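Local coordinates for putative pectin lyase (Geobacillus virus E2, PDB 7CHU), which serves as the trimeric tailspike of a thermophilic bacteriophage and, judging by its pectin-lyase-like fold, probably recognises or degrades carbohydrate on the host surface, at residues N221-Y226 with L254-H259. Numbering follows the deposited sequence.
Sequences NIIGLY and LFIACH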
ATOM      1  N   ASN A 221     -12.858   4.348   4.566  1.00 15.10           N
ATOM      2  CA  ASN A 221     -11.530   4.590   4.007  1.00 13.48           C
ATOM      3  C   ASN A 221     -11.137   6.046   4.203  1.00 14.07           C
ATOM      4  O   ASN A 221     -11.915   6.959   3.891  1.00 13.03           O
ATOM      5  CB  ASN A 221     -11.473   4.274   2.512  1.00 15.50           C
ATOM      6  CG  ASN A 221     -11.677   2.816   2.211  1.00 15.60           C
ATOM      7  OD1 ASN A 221     -11.570   1.966   3.091  1.00 14.89           O
ATOM      8  ND2 ASN A 221     -11.974   2.516   0.956  1.00 12.43           N
ATOM      9  N   ILE A 222      -9.923   6.259   4.689  1.00 13.81           N
ATOM     10  CA  ILE A 222      -9.394   7.589   4.957  1.00 15.75           C
ATOM     11  C   ILE A 222      -8.013   7.658   4.325  1.00 15.64           C
ATOM     12  O   ILE A 222      -7.064   7.057   4.837  1.00 14.25           O
ATOM     13  CB  ILE A 222      -9.335   7.891   6.463  1.00 19.17           C
ATOM     14  CG1 ILE A 222     -10.747   7.817   7.060  1.00 15.59           C
ATOM     15  CG2 ILE A 222      -8.690   9.271   6.719  1.00 15.94           C
ATOM     16  CD1 ILE A 222     -10.765   7.741   8.576  1.00 20.58           C
ATOM     17  N   ILE A 223      -7.900   8.384   3.213  1.00 14.47           N
ATOM     18  CA  ILE A 223      -6.684   8.452   2.412  1.00 14.70           C
ATOM     19  C   ILE A 223      -6.105   9.853   2.522  1.00 13.16           C
ATOM     20  O   ILE A 223      -6.817  10.832   2.311  1.00 13.12           O
ATOM     21  CB  ILE A 223      -6.980   8.082   0.942  1.00 12.28           C
ATOM     22  CG1 ILE A 223      -7.638   6.701   0.855  1.00 12.56           C
ATOM     23  CG2 ILE A 223      -5.711   8.144   0.061  1.00 11.54           C
ATOM     24  CD1 ILE A 223      -8.171   6.388  -0.556  1.00 22.48           C
ATOM     25  N   GLY A 224      -4.813   9.953   2.844  1.00 13.19           N
ATOM     26  CA  GLY A 224      -4.134  11.241   2.805  1.00 14.15           C
ATOM     27  C   GLY A 224      -4.513  12.233   3.896  1.00 16.79           C
ATOM     28  O   GLY A 224      -4.284  13.450   3.740  1.00 15.85           O
ATOM     29  N   LEU A 225      -5.077  11.759   5.007  1.00 13.06           N
ATOM     30  CA  LEU A 225      -5.370  12.659   6.122  1.00 12.59           C
ATOM     31  C   LEU A 225      -4.087  13.290   6.654  1.00 14.90           C
ATOM     32  O   LEU A 225      -3.066  12.612   6.826  1.00 13.49           O
ATOM     33  CB  LEU A 225      -6.086  11.906   7.249  1.00 14.35           C
ATOM     34  CG  LEU A 225      -6.150  12.576   8.633  1.00 17.32           C
ATOM     35  CD1 LEU A 225      -7.066  13.799   8.626  1.00 15.46           C
ATOM     36  CD2 LEU A 225      -6.592  11.612   9.726  1.00 16.11           C
ATOM     37  N   TYR A 226      -4.146  14.595   6.914  1.00 13.34           N
ATOM     38  CA  TYR A 226      -3.067  15.358   7.542  1.00 12.91           C
ATOM     39  C   TYR A 226      -3.574  15.815   8.914  1.00 16.32           C
ATOM     40  O   TYR A 226      -4.557  16.556   9.000  1.00 11.57           O
ATOM     41  CB  TYR A 226      -2.698  16.542   6.660  1.00 13.46           C
ATOM     42  CG  TYR A 226      -1.542  17.403   7.087  1.00 13.22           C
ATOM     43  CD1 TYR A 226      -0.370  16.846   7.587  1.00 15.60           C
ATOM     44  CD2 TYR A 226      -1.606  18.785   6.938  1.00 17.01           C
ATOM     45  CE1 TYR A 226       0.720  17.650   7.946  1.00 15.02           C
ATOM     46  CE2 TYR A 226      -0.537  19.594   7.291  1.00 19.08           C
ATOM     47  CZ  TYR A 226       0.629  19.022   7.795  1.00 18.62           C
ATOM     48  OH  TYR A 226       1.695  19.832   8.152  1.00 18.48           O
ATOM     49  N   LEU A 254      -9.710   2.272   7.509  1.00 11.36           N
ATOM     50  CA  LEU A 254      -8.469   2.151   6.737  1.00 15.09           C
ATOM     51  C   LEU A 254      -7.858   3.531   6.557  1.00 13.47           C
ATOM     52  O   LEU A 254      -8.384   4.352   5.798  1.00 16.40           O
ATOM     53  CB  LEU A 254      -8.720   1.490   5.382  1.00 11.22           C
ATOM     54  CG  LEU A 254      -8.550  -0.040   5.370  1.00 15.54           C
ATOM     55  CD1 LEU A 254      -9.589  -0.794   6.237  1.00 14.81           C
ATOM     56  CD2 LEU A 254      -8.528  -0.623   3.950  1.00 21.00           C
ATOM     57  N   PHE A 255      -6.754   3.784   7.255  1.00 10.07           N
ATOM     58  CA  PHE A 255      -5.980   5.009   7.098  1.00 13.44           C
ATOM     59  C   PHE A 255      -4.843   4.713   6.124  1.00 12.48           C
ATOM     60  O   PHE A 255      -4.011   3.843   6.389  1.00 13.80           O
ATOM     61  CB  PHE A 255      -5.426   5.488   8.445  1.00 13.89           C
ATOM     62  CG  PHE A 255      -6.484   5.812   9.477  1.00 14.24           C
ATOM     63  CD1 PHE A 255      -7.115   4.807  10.190  1.00 10.91           C
ATOM     64  CD2 PHE A 255      -6.817   7.131   9.747  1.00 16.13           C
ATOM     65  CE1 PHE A 255      -8.059   5.110  11.165  1.00 12.24           C
ATOM     66  CE2 PHE A 255      -7.777   7.450  10.705  1.00 16.50           C
ATOM     67  CZ  PHE A 255      -8.413   6.434  11.410  1.00 14.20           C
ATOM     68  N   ILE A 256      -4.832   5.386   4.977  1.00 13.20           N
ATOM     69  CA  ILE A 256      -3.889   5.075   3.916  1.00 11.76           C
ATOM     70  C   ILE A 256      -3.077   6.318   3.630  1.00 13.65           C
ATOM     71  O   ILE A 256      -3.638   7.385   3.353  1.00 13.30           O
ATOM     72  CB  ILE A 256      -4.586   4.570   2.650  1.00 17.60           C
ATOM     73  CG1 ILE A 256      -5.354   3.272   2.942  1.00 17.45           C
ATOM     74  CG2 ILE A 256      -3.542   4.363   1.536  1.00 15.69           C
ATOM     75  CD1 ILE A 256      -6.218   2.796   1.745  1.00 19.98           C
ATOM     76  N   ALA A 257      -1.759   6.199   3.732  1.00 11.90           N
ATOM     77  CA  ALA A 257      -0.873   7.321   3.416  1.00 12.96           C
ATOM     78  C   ALA A 257      -1.244   8.552   4.246  1.00 13.95           C
ATOM     79  O   ALA A 257      -1.284   9.678   3.749  1.00 15.57           O
ATOM     80  CB  ALA A 257      -0.917   7.639   1.910  1.00 12.41           C
ATOM     81  N   CYS A 258      -1.522   8.340   5.525  1.00 14.14           N
ATOM     82  CA  CYS A 258      -1.916   9.437   6.393  1.00 13.80           C
ATOM     83  C   CYS A 258      -0.678  10.017   7.072  1.00 13.56           C
ATOM     84  O   CYS A 258       0.362   9.367   7.163  1.00 15.54           O
ATOM     85  CB  CYS A 258      -2.936   8.944   7.409  1.00 13.62           C
ATOM     86  SG  CYS A 258      -4.534   8.598   6.589  1.00 18.80           S
ATOM     87  N   HIS A 259      -0.809  11.242   7.584  1.00 11.96           N
ATOM     88  CA  HIS A 259       0.336  12.009   8.093  1.00 15.45           C
ATOM     89  C   HIS A 259      -0.039  12.560   9.470  1.00 17.51           C
ATOM     90  O   HIS A 259      -0.846  13.489   9.554  1.00 13.44           O
ATOM     91  CB  HIS A 259       0.683  13.124   7.104  1.00 15.69           C
ATOM     92  CG  HIS A 259       1.836  14.003   7.496  1.00 16.78           C
ATOM     93  ND1 HIS A 259       2.487  14.802   6.579  1.00 18.15           N
ATOM     94  CD2 HIS A 259       2.424  14.259   8.691  1.00 19.64           C
ATOM     95  CE1 HIS A 259       3.446  15.483   7.181  1.00 18.03           C
ATOM     96  NE2 HIS A 259       3.434  15.168   8.464  1.00 19.29           N
TER
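Two successive rungs of a right-handed parallel beta-helix, the fold of the pectate lyase-like family, meet where Asn221-Tyr226 runs alongside Leu254-His259; the axes of the short strands 221-223 and 254-256 approach to 4.7 Å and lie 14° from parallel. The register is fixed by backbone bonds: Ile222 N gives to Leu254 O (2.7 Å), Ile222 O accepts from Ile256 N, and Gly224 N gives to Ile256 O. Both chains then bend, Gly224 and Ala257 each taking a positive phi, and pairing resumes when His259 N bonds to Leu225 O (2.7 Å).

Side chains in register lie side by side and point the same way. On the inward side, Ile222 sends CD1 onto the Phe255 ring, 4.1 Å from its centroid and off-centre, an oblique CH-pi contact; that ring also stacks with Phe284, continuing the column. At the bend Cys258 SG packs against Leu225 CB at 3.7 Å. On the other face Ile223 CG1 rests against Ile256 CB (4.1 Å). Here neighbouring subunits close in: Gly224 O accepts a hydrogen bond from Arg198 of the second subunit, and Ile256 packs on Ala257 of the third.

Past the bend, Tyr226 and His259 have CG anti to the backbone N (chi1 near 180° in both), projecting their rings side by side. His259 NE2 is hydrogen-bonded to Glu261, while Tyr226 presents its edge to the imidazole in a T-shaped pair, CE1 lying 3.5 Å above the centre of the His259 ring.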